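Local coordinates for protein urocanate hydratase (Paenibacillus sp. Soil724D2, PDB 7NED) that catalyses the addition of water to urocanate-type substrates with NAD+ as cofactor, probably acting on thiourocanate in the breakdown of ergothioneine, at residues A[88-93]-A[472-477]; A[411-416]-A[503-508]; A[466-471]-A[513-518]; A[518-523]-A[538-543]. One frame throughout, in Å; residues are numbered along the deposited sequence.

Contact 1: A[88-93]-A[472-477]; sequences APLIVM and MADLVT
The puckered ring of Pro89 lies against the backbone of Ala473, its CG 3.5 Å from Ala473 O and 4.0 Å from Val476 CG2. The flat group here is the peptide carbonyl of Asp474: Ile91 N meets Asp474 O in the carbonyl plane at 3.3 Å, while Leu90 N comes closer to Asp474 O, at 2.7 Å, tilted 28° from that plane. These bonds start the pairing of parallel strands 91-93 and 475-477, only 6° apart in direction, which joins the N- and C-terminal urocanase regions in one mixed sheet. Val476 N then bonds Ile91 O (3.1 Å) and Val476 O accepts from Met93 N (3.0 Å), so one residue grips both neighbours of Val92, as parallel strands do. Proline suits the entry: with no N-H to pair, it meets Ala473 O through its ring carbons and CA-H, and the N-H bonding begins at Leu90. Asp474, with Leu475 part of a classic beta bulge opposite Thr495, is buried, yet its carboxylate is met by Arg18 and Arg507. Branched Val92 and Val476 suit extended chain and face Cys469 of helix 459-469. Ile91 and Leu475 run alongside each other on the opposite face, with CD1 of Ile91 4.0 Å from CD1 of Leu475. Met93, its CG between the backbone N and carbonyl (chi1 44°), bends at the sulfur, and its CE ends 4.1 Å from Leu475 CD1.

Contact 2: A[411-416]-A[503-508]; sequences LALAVN and ESDIRL
Asn416 gives its amide ND2 to Asp505 OD1 at 2.7 Å, the one direct hydrogen bond between two antiparallel helical segments whose axes run at 167°. The amide comes from above the carboxylate, 58° out of its plane, and the two flat groups stand nearly perpendicular. Beside this bond a water donates to both Leu413 O (2.7 Å) and Asp505 OD1 (2.6 Å), linking a backbone carbonyl of one helix to a side chain of the other. Hydrocarbon packs beside the polar bonds. Leu508 CD1 rests 3.6 Å from Asn416 CB, and Leu413 CD2 reaches over to within 3.5 Å of Asp505 O. Ala412 is small enough to let the helices approach, and its O lies 3.8 Å from Leu508 CD1.

The next shell fixes the polar groups. With CG anti to the backbone N (chi1 -161°), Asn416 is carried toward the start of helix 502-525, where its OD1 accepts from Gly500 N and its ND2 also bonds Ser501 O. An amide suits this place because it donates and accepts at once. The other carboxylate oxygen of Asp505 forms a salt bridge to Arg420, which would favour its charged form. Ser504 OG bonds Asp499 and receives Arg507 NH2 at 3.0 Å.

Helix 407-420 and helix 502-525 thus lie side by side against the sheet: Leu508 packs on Leu496 and Ala498 of strand 490-498, Ala412 on Phe430 of strand 428-441, while Leu411 and Val415 carry the packing on to helix 360-373.

Contact 3: A[466-471]-A[513-518]; sequences MLNCSS and NNDTGL
Asn468 in the last turn of helix 459-469 and Ser471 in the loop that follows each make a side-chain hydrogen bond to helix 502-525, and Leu467 packs beside them against Asn514 and Leu518. Ser471 turns its OG back toward the helix (chi1 -65°), where OG donates to Leu467 O at 2.7 Å. The same oxygen accepts from Asn514 ND2, 2.8 Å from Ser471 OG and close to the amide plane of Asn514. A hydroxyl suits the place because it can donate and accept together.

Asn468 offers its ND2 almost straight to Asp515 OD1, at 3.0 Å. The bond lies in the plane of the Asn468 amide but meets the carboxylate from above, 53° out of its plane. Asp515 reaches this position with CG anti to its backbone N (chi1 -168°). The other end of the Asn468 amide is used too: a water donates to Asn468 OD1 (3.2 Å) and to Asn514 O (2.9 Å). Leu467 crosses Asn514 at about a right angle, and its CD2 sits 3.8 Å from Asn514 CB and 4.2 Å from Leu518 CB.

Buried Asp515 is well supplied with partners, its OD2 in a salt bridge with Arg432 and its OD1 also bonded to Asn464, which probably keeps it ionised. Asn514 ND2 has a second acceptor in Lys83 O of the second subunit, tying the packing to the dimer interface. Behind the pair runs the mixed sheet: Asn468 touches Val476 of strand 475-480 and Val494 of strand 490-498, while Leu518 rests on Ala438 of strand 428-441.

Contact 4: A[518-523]-A[538-543]; sequences LGVLRY and KDIRWI
A Schellman motif ends helix 529-538, and the tail that leaves it lays Ile540 and Trp542 against Val520 and Leu521 of the long helix 502-525. Asp539, the first residue to leave helical geometry, has a positive phi of 55°, which ends the helix and turns the chain, so that the tail crosses over helix 502-525. An inverse gamma turn centred on Arg541 follows, with Trp542 N bonded to Ile540 O at 2.9 Å. It spaces Ile540 and Trp542 so that both point at the helix while Arg541 points away.

No hydrogen bond crosses the contact; its side chains meet by apolar packing alone. Ile540 uses both branches. The CG2 branch, anti to the backbone N, lies 3.8 Å from Leu521 CD2, whereas the extended CG1 arm (chi2 180°) carries CD1 to Val520, 3.7 Å from Val520 CB and near both valine methyls. A branched side chain suits a place where two helix residues must be covered at once, and compact Val520 offers its fork to a single methyl. Leu521 passes Ile540 and Trp542 antiparallel to both side chains.

The tail also belongs to the dimer interface. Arg541 makes a salt bridge to Glu69 of the second subunit, and Trp542 packs on Ile79 and Leu521 on Gly80 of that same subunit. Within its own chain, Lys544 makes a cation-pi contact with the indole of Trp542. Leu521 spreads its two methyls along the tail: CD1 lies 4.0 Å from Arg541 O, and CD2 meets Trp542 at the root of the indole, 3.5 Å from Trp542 CB.

Contacts 2, 3 and 4 follow one another along helix 502-525, while contact 1 lies in the mixed sheet beside it. Contact 3 is the middle of the group: its centre is about 12 Å from that of contact 1, 15 Å from contact 2 and 11 Å from contact 4, with which it shares Leu518. Contacts 1 and 4 are about 23 Å apart and do not touch. Along the chain the segments of contacts 1, 2 and 3 alternate, and contact 4 opens after they close. The salt bridge from Asp474 to Arg507 joins contact 1 to contact 2. Contacts 1, 3 and 4 all touch the second subunit, so N-terminal strand, C-terminal helices and tail meet near the dimer interface.

Contact 1: A[88-93]-A[472-477]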
loop_
_atom_site.group_PDB
_atom_site.type_symbol
_atom_site.label_atom_id
_atom_site.label_comp_id
_atom_site.label_asym_id
_atom_site.label_seq_id
_atom_site.Cartn_x
_atom_site.Cartn_y
_atom_site.Cartn_z
ATOM N N ALA A 88 -6.372 -7.970 -18.017
ATOM C CA ALA A 88 -5.623 -7.600 -16.835
ATOM C C ALA A 88 -4.580 -6.577 -17.226
ATOM O O ALA A 88 -4.187 -6.518 -18.390
ATOM C CB ALA A 88 -4.927 -8.821 -16.218
ATOM N N PRO A 89 -4.107 -5.760 -16.295
ATOM C CA PRO A 89 -3.031 -4.812 -16.620
ATOM C C PRO A 89 -1.847 -5.468 -17.319
ATOM O O PRO A 89 -1.513 -6.631 -17.086
ATOM C CB PRO A 89 -2.621 -4.260 -15.251
ATOM C CG PRO A 89 -3.927 -4.267 -14.464
ATOM C CD PRO A 89 -4.628 -5.565 -14.924
ATOM N N LEU A 90 -1.221 -4.695 -18.216
ATOM C CA LEU A 90 0.044 -5.119 -18.805
ATOM C C LEU A 90 1.193 -4.874 -17.847
ATOM O O LEU A 90 2.208 -5.591 -17.885
ATOM C CB LEU A 90 0.310 -4.367 -20.106
ATOM C CG LEU A 90 -0.526 -4.844 -21.283
ATOM C CD1 LEU A 90 -0.355 -3.788 -22.393
ATOM C CD2 LEU A 90 -0.025 -6.180 -21.751
ATOM N N ILE A 91 1.056 -3.862 -16.995
ATOM C CA ILE A 91 2.065 -3.541 -15.998
ATOM C C ILE A 91 1.363 -3.270 -14.676
ATOM O O ILE A 91 0.400 -2.493 -14.636
ATOM C CB ILE A 91 2.897 -2.313 -16.415
ATOM C CG1 ILE A 91 3.761 -2.665 -17.625
ATOM C CG2 ILE A 91 3.807 -1.885 -15.268
ATOM C CD1 ILE A 91 4.473 -1.426 -18.200
ATOM N N VAL A 92 1.849 -3.882 -13.592
ATOM C CA VAL A 92 1.554 -3.380 -12.259
ATOM C C VAL A 92 2.883 -2.968 -11.661
ATOM O O VAL A 92 3.882 -3.679 -11.810
ATOM C CB VAL A 92 0.827 -4.403 -11.348
ATOM C CG1 VAL A 92 -0.510 -4.814 -11.991
ATOM C CG2 VAL A 92 1.712 -5.616 -11.082
ATOM N N MET A 93 2.904 -1.822 -10.997
ATOM C CA MET A 93 4.139 -1.347 -10.394
ATOM C C MET A 93 3.869 -0.733 -9.031
ATOM O O MET A 93 2.784 -0.202 -8.766
ATOM C CB MET A 93 4.826 -0.325 -11.325
ATOM C CG MET A 93 3.897 0.689 -11.923
ATOM S SD MET A 93 4.885 2.133 -12.473
ATOM C CE MET A 93 5.434 1.395 -13.994
ATOM N N MET A 472 -9.642 -3.918 -15.534
ATOM C CA MET A 472 -9.091 -4.132 -16.876
ATOM C C MET A 472 -8.216 -2.979 -17.367
ATOM O O MET A 472 -8.087 -2.767 -18.578
ATOM C CB MET A 472 -10.249 -4.348 -17.842
ATOM C CG MET A 472 -11.046 -5.584 -17.402
ATOM S SD MET A 472 -12.458 -5.959 -18.449
ATOM C CE MET A 472 -13.519 -4.620 -18.052
ATOM N N ALA A 473 -7.643 -2.192 -16.459
ATOM C CA ALA A 473 -6.753 -1.110 -16.839
ATOM C C ALA A 473 -5.479 -1.680 -17.482
ATOM O O ALA A 473 -5.180 -2.884 -17.402
ATOM C CB ALA A 473 -6.416 -0.267 -15.601
ATOM N N ASP A 474 -4.724 -0.803 -18.153
ATOM C CA ASP A 474 -3.509 -1.254 -18.832
ATOM C C ASP A 474 -2.297 -1.136 -17.942
ATOM O O ASP A 474 -1.392 -1.970 -18.006
ATOM C CB ASP A 474 -3.277 -0.420 -20.119
ATOM C CG ASP A 474 -4.282 -0.783 -21.211
ATOM O OD1 ASP A 474 -5.262 -0.022 -21.371
ATOM O OD2 ASP A 474 -4.146 -1.869 -21.831
ATOM N N LEU A 475 -2.258 -0.115 -17.098
ATOM C CA LEU A 475 -1.164 0.038 -16.148
ATOM C C LEU A 475 -1.719 0.563 -14.834
ATOM O O LEU A 475 -2.499 1.518 -14.826
ATOM C CB LEU A 475 -0.091 1.007 -16.691
ATOM C CG LEU A 475 1.166 1.269 -15.842
ATOM C CD1 LEU A 475 2.386 1.640 -16.714
ATOM C CD2 LEU A 475 0.942 2.345 -14.791
ATOM N N VAL A 476 -1.297 -0.035 -13.721
ATOM C CA VAL A 476 -1.715 0.413 -12.400
ATOM C C VAL A 476 -0.474 0.558 -11.529
ATOM O O VAL A 476 0.451 -0.259 -11.606
ATOM C CB VAL A 476 -2.726 -0.582 -11.771
ATOM C CG1 VAL A 476 -3.150 -0.130 -10.379
ATOM C CG2 VAL A 476 -3.912 -0.731 -12.677
ATOM N N THR A 477 -0.455 1.583 -10.703
ATOM C CA THR A 477 0.708 1.857 -9.871
ATOM C C THR A 477 0.270 2.301 -8.481
ATOM O O THR A 477 -0.767 2.943 -8.325
ATOM C CB THR A 477 1.609 2.928 -10.514
ATOM O OG1 THR A 477 2.824 3.034 -9.767
ATOM C CG2 THR A 477 0.919 4.325 -10.559
HETATM O O HOH W 1 -6.452 -5.132 -19.231
#

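Contact 2: A[411-416]-A[503-508]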
loop_
_atom_site.group_PDB
_atom_site.type_symbol
_atom_site.label_atom_id
_atom_site.label_comp_id
_atom_site.label_asym_id
_atom_site.label_seq_id
_atom_site.Cartn_x
_atom_site.Cartn_y
_atom_site.Cartn_z
ATOM N N LEU A 411 -16.069 10.611 -22.510
ATOM C CA LEU A 411 -14.979 11.053 -23.376
ATOM C C LEU A 411 -14.182 9.864 -23.910
ATOM O O LEU A 411 -13.915 9.761 -25.110
ATOM C CB LEU A 411 -14.072 11.995 -22.600
ATOM C CG LEU A 411 -12.857 12.452 -23.387
ATOM C CD1 LEU A 411 -13.268 13.234 -24.688
ATOM C CD2 LEU A 411 -12.067 13.345 -22.472
ATOM N N ALA A 412 -13.753 8.971 -23.018
ATOM C CA ALA A 412 -12.854 7.906 -23.447
ATOM C C ALA A 412 -13.543 6.959 -24.428
ATOM O O ALA A 412 -12.913 6.486 -25.388
ATOM C CB ALA A 412 -12.322 7.138 -22.226
ATOM N N LEU A 413 -14.834 6.673 -24.211
ATOM C CA LEU A 413 -15.553 5.826 -25.167
ATOM C C LEU A 413 -15.686 6.507 -26.542
ATOM O O LEU A 413 -15.489 5.864 -27.579
ATOM C CB LEU A 413 -16.938 5.464 -24.619
ATOM C CG LEU A 413 -16.920 4.440 -23.473
ATOM C CD1 LEU A 413 -18.350 4.232 -22.977
ATOM C CD2 LEU A 413 -16.255 3.125 -23.854
ATOM N N ALA A 414 -16.054 7.795 -26.570
ATOM C CA ALA A 414 -16.109 8.525 -27.849
ATOM C C ALA A 414 -14.758 8.489 -28.548
ATOM O O ALA A 414 -14.685 8.199 -29.749
ATOM C CB ALA A 414 -16.567 9.972 -27.635
ATOM N N VAL A 415 -13.672 8.721 -27.802
ATOM C CA VAL A 415 -12.346 8.769 -28.416
ATOM C C VAL A 415 -11.964 7.403 -28.956
ATOM O O VAL A 415 -11.402 7.291 -30.058
ATOM C CB VAL A 415 -11.303 9.285 -27.415
ATOM C CG1 VAL A 415 -9.888 8.991 -27.904
ATOM C CG2 VAL A 415 -11.492 10.803 -27.156
ATOM N N ASN A 416 -12.235 6.336 -28.179
ATOM C CA ASN A 416 -11.939 5.002 -28.681
ATOM C C ASN A 416 -12.696 4.726 -29.972
ATOM O O ASN A 416 -12.163 4.098 -30.893
ATOM C CB ASN A 416 -12.264 3.929 -27.625
ATOM C CG ASN A 416 -11.557 2.630 -27.915
ATOM O OD1 ASN A 416 -10.327 2.602 -28.027
ATOM N ND2 ASN A 416 -12.321 1.541 -28.043
ATOM N N GLU A 503 -13.011 -4.537 -27.565
ATOM C CA GLU A 503 -12.666 -5.014 -26.234
ATOM C C GLU A 503 -12.152 -3.878 -25.362
ATOM O O GLU A 503 -12.450 -3.828 -24.159
ATOM C CB GLU A 503 -11.659 -6.156 -26.340
ATOM C CG GLU A 503 -12.335 -7.438 -26.776
ATOM C CD GLU A 503 -11.416 -8.624 -26.758
ATOM O OE1 GLU A 503 -11.897 -9.768 -26.954
ATOM O OE2 GLU A 503 -10.201 -8.417 -26.568
ATOM N N SER A 504 -11.437 -2.915 -25.955
ATOM C CA SER A 504 -11.007 -1.754 -25.175
ATOM C C SER A 504 -12.183 -0.931 -24.674
ATOM O O SER A 504 -12.079 -0.273 -23.628
ATOM C CB SER A 504 -10.034 -0.915 -26.013
ATOM O OG SER A 504 -8.838 -1.667 -26.161
ATOM N N ASP A 505 -13.307 -0.932 -25.399
ATOM C CA ASP A 505 -14.485 -0.216 -24.923
ATOM C C ASP A 505 -14.863 -0.693 -23.529
ATOM O O ASP A 505 -15.115 0.112 -22.617
ATOM C CB ASP A 505 -15.643 -0.427 -25.889
ATOM C CG ASP A 505 -15.505 0.390 -27.154
ATOM O OD1 ASP A 505 -14.867 1.472 -27.108
ATOM O OD2 ASP A 505 -16.017 -0.057 -28.207
ATOM N N ILE A 506 -14.912 -2.015 -23.348
ATOM C CA ILE A 506 -15.235 -2.562 -22.035
ATOM C C ILE A 506 -14.207 -2.113 -21.005
ATOM O O ILE A 506 -14.561 -1.690 -19.899
ATOM C CB ILE A 506 -15.320 -4.099 -22.088
ATOM C CG1 ILE A 506 -16.338 -4.526 -23.134
ATOM C CG2 ILE A 506 -15.623 -4.652 -20.695
ATOM C CD1 ILE A 506 -15.895 -5.716 -23.906
ATOM N N ARG A 507 -12.914 -2.235 -21.338
ATOM C CA ARG A 507 -11.881 -1.880 -20.363
ATOM C C ARG A 507 -12.009 -0.420 -19.939
ATOM O O ARG A 507 -11.930 -0.085 -18.743
ATOM C CB ARG A 507 -10.499 -2.154 -20.955
ATOM C CG ARG A 507 -10.287 -3.654 -21.314
ATOM C CD ARG A 507 -8.817 -3.987 -21.692
ATOM N NE ARG A 507 -8.323 -3.177 -22.809
ATOM C CZ ARG A 507 -7.620 -2.064 -22.641
ATOM N NH1 ARG A 507 -7.346 -1.653 -21.397
ATOM N NH2 ARG A 507 -7.198 -1.363 -23.713
ATOM N N LEU A 508 -12.188 0.470 -20.924
ATOM C CA LEU A 508 -12.235 1.902 -20.643
ATOM C C LEU A 508 -13.439 2.240 -19.785
ATOM O O LEU A 508 -13.342 3.020 -18.834
ATOM C CB LEU A 508 -12.298 2.687 -21.950
ATOM C CG LEU A 508 -11.076 2.583 -22.844
ATOM C CD1 LEU A 508 -11.465 3.160 -24.201
ATOM C CD2 LEU A 508 -9.985 3.431 -22.216
HETATM O O HOH W 2 -16.492 3.336 -27.974
#

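Contact 3: A[466-471]-A[513-518]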
loop_
_atom_site.group_PDB
_atom_site.type_symbol
_atom_site.label_atom_id
_atom_site.label_comp_id
_atom_site.label_asym_id
_atom_site.label_seq_id
_atom_site.Cartn_x
_atom_site.Cartn_y
_atom_site.Cartn_z
ATOM N N MET A 466 -6.147 -1.714 -6.504
ATOM C CA MET A 466 -6.735 -3.048 -6.633
ATOM C C MET A 466 -7.987 -3.071 -7.475
ATOM O O MET A 466 -8.162 -3.980 -8.296
ATOM C CB MET A 466 -7.003 -3.708 -5.279
ATOM C CG MET A 466 -5.740 -3.943 -4.459
ATOM S SD MET A 466 -6.164 -4.882 -2.994
ATOM C CE MET A 466 -6.902 -3.579 -2.078
ATOM N N LEU A 467 -8.880 -2.112 -7.272
ATOM C CA LEU A 467 -10.091 -2.055 -8.088
ATOM C C LEU A 467 -9.766 -1.775 -9.552
ATOM O O LEU A 467 -10.367 -2.371 -10.463
ATOM C CB LEU A 467 -11.033 -0.974 -7.525
ATOM C CG LEU A 467 -12.414 -0.857 -8.175
ATOM C CD1 LEU A 467 -13.177 -2.190 -8.122
ATOM C CD2 LEU A 467 -13.268 0.245 -7.492
ATOM N N ASN A 468 -8.808 -0.882 -9.812
ATOM C CA ASN A 468 -8.452 -0.631 -11.205
ATOM C C ASN A 468 -7.805 -1.850 -11.850
ATOM O O ASN A 468 -8.035 -2.111 -13.036
ATOM C CB ASN A 468 -7.551 0.591 -11.311
ATOM C CG ASN A 468 -8.343 1.868 -11.119
ATOM O OD1 ASN A 468 -9.578 1.835 -11.195
ATOM N ND2 ASN A 468 -7.662 2.986 -10.897
ATOM N N CYS A 469 -6.997 -2.613 -11.096
ATOM C CA CYS A 469 -6.500 -3.879 -11.632
ATOM C C CYS A 469 -7.644 -4.813 -11.955
ATOM O O CYS A 469 -7.566 -5.601 -12.909
ATOM C CB CYS A 469 -5.583 -4.573 -10.630
ATOM S SG CYS A 469 -3.951 -3.806 -10.490
ATOM N N SER A 470 -8.660 -4.819 -11.094
ATOM C CA SER A 470 -9.832 -5.648 -11.314
ATOM C C SER A 470 -10.713 -5.109 -12.425
ATOM O O SER A 470 -11.674 -5.775 -12.815
ATOM C CB SER A 470 -10.644 -5.743 -10.013
ATOM O OG SER A 470 -9.821 -6.173 -8.940
ATOM N N SER A 471 -10.435 -3.907 -12.919
ATOM C CA SER A 471 -11.316 -3.247 -13.876
ATOM C C SER A 471 -10.745 -3.221 -15.288
ATOM O O SER A 471 -11.277 -2.488 -16.145
ATOM C CB SER A 471 -11.594 -1.805 -13.425
ATOM O OG SER A 471 -12.321 -1.772 -12.199
ATOM N N ASN A 513 -15.368 4.223 -14.927
ATOM C CA ASN A 513 -16.485 4.322 -13.978
ATOM C C ASN A 513 -16.036 3.989 -12.550
ATOM O O ASN A 513 -16.531 4.578 -11.587
ATOM C CB ASN A 513 -17.619 3.387 -14.366
ATOM C CG ASN A 513 -18.413 3.869 -15.550
ATOM O OD1 ASN A 513 -18.419 5.062 -15.902
ATOM N ND2 ASN A 513 -19.158 2.940 -16.141
ATOM N N ASN A 514 -15.125 3.030 -12.387
ATOM C CA ASN A 514 -14.693 2.663 -11.030
ATOM C C ASN A 514 -13.598 3.572 -10.497
ATOM O O ASN A 514 -13.472 3.743 -9.275
ATOM C CB ASN A 514 -14.195 1.201 -10.998
ATOM C CG ASN A 514 -15.297 0.217 -11.287
ATOM O OD1 ASN A 514 -16.470 0.604 -11.284
ATOM N ND2 ASN A 514 -14.940 -1.040 -11.605
ATOM N N ASP A 515 -12.786 4.145 -11.382
ATOM C CA ASP A 515 -11.762 5.074 -10.927
ATOM C C ASP A 515 -12.410 6.326 -10.355
ATOM O O ASP A 515 -12.060 6.762 -9.253
ATOM C CB ASP A 515 -10.817 5.403 -12.075
ATOM C CG ASP A 515 -9.558 6.124 -11.613
ATOM O OD1 ASP A 515 -8.910 5.680 -10.639
ATOM O OD2 ASP A 515 -9.199 7.151 -12.245
ATOM N N THR A 516 -13.417 6.878 -11.047
ATOM C CA THR A 516 -14.128 8.005 -10.460
ATOM C C THR A 516 -15.140 7.551 -9.419
ATOM O O THR A 516 -15.344 8.254 -8.428
ATOM C CB THR A 516 -14.827 8.843 -11.547
ATOM O OG1 THR A 516 -15.618 8.007 -12.392
ATOM C CG2 THR A 516 -13.758 9.517 -12.397
ATOM N N GLY A 517 -15.770 6.393 -9.619
ATOM C CA GLY A 517 -16.812 5.972 -8.700
ATOM C C GLY A 517 -16.293 5.797 -7.286
ATOM O O GLY A 517 -16.930 6.212 -6.320
ATOM N N LEU A 518 -15.124 5.183 -7.144
ATOM C CA LEU A 518 -14.576 5.037 -5.799
ATOM C C LEU A 518 -14.187 6.387 -5.238
ATOM O O LEU A 518 -14.292 6.613 -4.019
ATOM C CB LEU A 518 -13.361 4.094 -5.825
ATOM C CG LEU A 518 -12.700 3.811 -4.461
ATOM C CD1 LEU A 518 -13.651 3.066 -3.532
ATOM C CD2 LEU A 518 -11.373 3.044 -4.673
HETATM O O HOH W 3 -10.904 2.689 -8.412
#

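Contact 4: A[518-523]-A[538-543]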
loop_
_atom_site.group_PDB
_atom_site.type_symbol
_atom_site.label_atom_id
_atom_site.label_comp_id
_atom_site.label_asym_id
_atom_site.label_seq_id
_atom_site.Cartn_x
_atom_site.Cartn_y
_atom_site.Cartn_z
ATOM N N LEU A 518 -15.124 5.183 -7.144
ATOM C CA LEU A 518 -14.576 5.037 -5.799
ATOM C C LEU A 518 -14.187 6.387 -5.238
ATOM O O LEU A 518 -14.292 6.613 -4.019
ATOM C CB LEU A 518 -13.361 4.094 -5.825
ATOM C CG LEU A 518 -12.700 3.811 -4.461
ATOM C CD1 LEU A 518 -13.651 3.066 -3.532
ATOM C CD2 LEU A 518 -11.373 3.044 -4.673
ATOM N N GLY A 519 -13.706 7.282 -6.118
ATOM C CA GLY A 519 -13.419 8.647 -5.710
ATOM C C GLY A 519 -14.607 9.342 -5.072
ATOM O O GLY A 519 -14.484 9.943 -3.997
ATOM N N VAL A 520 -15.777 9.268 -5.719
ATOM C CA VAL A 520 -16.975 9.862 -5.110
ATOM C C VAL A 520 -17.263 9.212 -3.766
ATOM O O VAL A 520 -17.568 9.889 -2.783
ATOM C CB VAL A 520 -18.195 9.737 -6.032
ATOM C CG1 VAL A 520 -19.417 10.349 -5.315
ATOM C CG2 VAL A 520 -17.908 10.452 -7.350
ATOM N N LEU A 521 -17.197 7.886 -3.709
ATOM C CA LEU A 521 -17.560 7.238 -2.450
ATOM C C LEU A 521 -16.575 7.565 -1.347
ATOM O O LEU A 521 -16.963 7.602 -0.174
ATOM C CB LEU A 521 -17.674 5.720 -2.605
ATOM C CG LEU A 521 -18.795 5.183 -3.482
ATOM C CD1 LEU A 521 -19.033 3.714 -3.220
ATOM C CD2 LEU A 521 -20.083 5.971 -3.164
ATOM N N ARG A 522 -15.296 7.803 -1.683
ATOM C CA ARG A 522 -14.341 8.149 -0.630
ATOM C C ARG A 522 -14.739 9.450 0.063
ATOM O O ARG A 522 -14.637 9.563 1.290
ATOM C CB ARG A 522 -12.923 8.258 -1.215
ATOM C CG ARG A 522 -11.845 8.394 -0.184
ATOM C CD ARG A 522 -11.514 9.874 0.118
ATOM N NE ARG A 522 -10.571 9.911 1.215
ATOM C CZ ARG A 522 -10.923 9.841 2.491
ATOM N NH1 ARG A 522 -12.211 9.750 2.827
ATOM N NH2 ARG A 522 -9.987 9.854 3.440
ATOM N N TYR A 523 -15.154 10.459 -0.713
ATOM C CA TYR A 523 -15.607 11.713 -0.128
ATOM C C TYR A 523 -17.011 11.571 0.450
ATOM O O TYR A 523 -17.313 12.181 1.478
ATOM C CB TYR A 523 -15.517 12.864 -1.168
ATOM C CG TYR A 523 -14.070 13.248 -1.282
ATOM C CD1 TYR A 523 -13.532 14.199 -0.434
ATOM C CD2 TYR A 523 -13.197 12.523 -2.108
ATOM C CE1 TYR A 523 -12.170 14.484 -0.439
ATOM C CE2 TYR A 523 -11.827 12.801 -2.118
ATOM C CZ TYR A 523 -11.325 13.773 -1.274
ATOM O OH TYR A 523 -9.981 14.088 -1.267
ATOM N N LYS A 538 -25.746 9.898 -10.051
ATOM C CA LYS A 538 -25.091 8.958 -10.968
ATOM C C LYS A 538 -25.330 7.503 -10.585
ATOM O O LYS A 538 -24.730 6.611 -11.191
ATOM C CB LYS A 538 -23.591 9.227 -11.033
ATOM C CG LYS A 538 -23.220 10.680 -11.315
ATOM C CD LYS A 538 -23.485 11.043 -12.782
ATOM C CE LYS A 538 -23.308 12.535 -13.038
ATOM N NZ LYS A 538 -21.901 12.880 -13.254
ATOM N N ASP A 539 -26.202 7.258 -9.605
ATOM C CA ASP A 539 -26.594 5.907 -9.189
ATOM C C ASP A 539 -25.380 5.065 -8.832
ATOM O O ASP A 539 -25.298 3.874 -9.151
ATOM C CB ASP A 539 -27.453 5.227 -10.243
ATOM C CG ASP A 539 -28.742 6.012 -10.536
ATOM O OD1 ASP A 539 -29.099 6.172 -11.731
ATOM O OD2 ASP A 539 -29.414 6.443 -9.562
ATOM N N ILE A 540 -24.434 5.691 -8.136
ATOM C CA ILE A 540 -23.298 4.949 -7.601
ATOM C C ILE A 540 -23.782 4.115 -6.428
ATOM O O ILE A 540 -24.550 4.590 -5.584
ATOM C CB ILE A 540 -22.186 5.913 -7.178
ATOM C CG1 ILE A 540 -21.847 6.857 -8.352
ATOM C CG2 ILE A 540 -20.952 5.093 -6.716
ATOM C CD1 ILE A 540 -20.721 7.913 -8.066
ATOM N N ARG A 541 -23.343 2.864 -6.356
ATOM C CA ARG A 541 -23.907 1.955 -5.348
ATOM C C ARG A 541 -23.117 2.102 -4.047
ATOM O O ARG A 541 -22.219 1.329 -3.712
ATOM C CB ARG A 541 -23.934 0.542 -5.888
ATOM C CG ARG A 541 -24.763 0.462 -7.148
ATOM C CD ARG A 541 -24.759 -0.918 -7.776
ATOM N NE ARG A 541 -25.353 -1.866 -6.846
ATOM C CZ ARG A 541 -25.335 -3.186 -7.014
ATOM N NH1 ARG A 541 -24.716 -3.711 -8.073
ATOM N NH2 ARG A 541 -25.916 -3.973 -6.119
ATOM N N TRP A 542 -23.463 3.149 -3.316
ATOM C CA TRP A 542 -22.913 3.424 -1.997
ATOM C C TRP A 542 -23.633 2.561 -0.954
ATOM O O TRP A 542 -24.843 2.689 -0.758
ATOM C CB TRP A 542 -23.083 4.919 -1.707
ATOM C CG TRP A 542 -22.425 5.438 -0.482
ATOM C CD1 TRP A 542 -21.463 4.829 0.252
ATOM C CD2 TRP A 542 -22.701 6.687 0.160
ATOM N NE1 TRP A 542 -21.111 5.624 1.320
ATOM C CE2 TRP A 542 -21.870 6.769 1.286
ATOM C CE3 TRP A 542 -23.590 7.744 -0.108
ATOM C CZ2 TRP A 542 -21.886 7.859 2.154
ATOM C CZ3 TRP A 542 -23.589 8.849 0.743
ATOM C CH2 TRP A 542 -22.740 8.906 1.845
ATOM N N ILE A 543 -22.898 1.699 -0.272
ATOM C CA ILE A 543 -23.495 0.834 0.748
ATOM C C ILE A 543 -23.773 1.614 2.030
ATOM O O ILE A 543 -22.915 2.347 2.539
ATOM C CB ILE A 543 -22.574 -0.363 1.024
ATOM C CG1 ILE A 543 -22.387 -1.151 -0.267
ATOM C CG2 ILE A 543 -23.146 -1.207 2.151
ATOM C CD1 ILE A 543 -21.435 -2.389 -0.138
#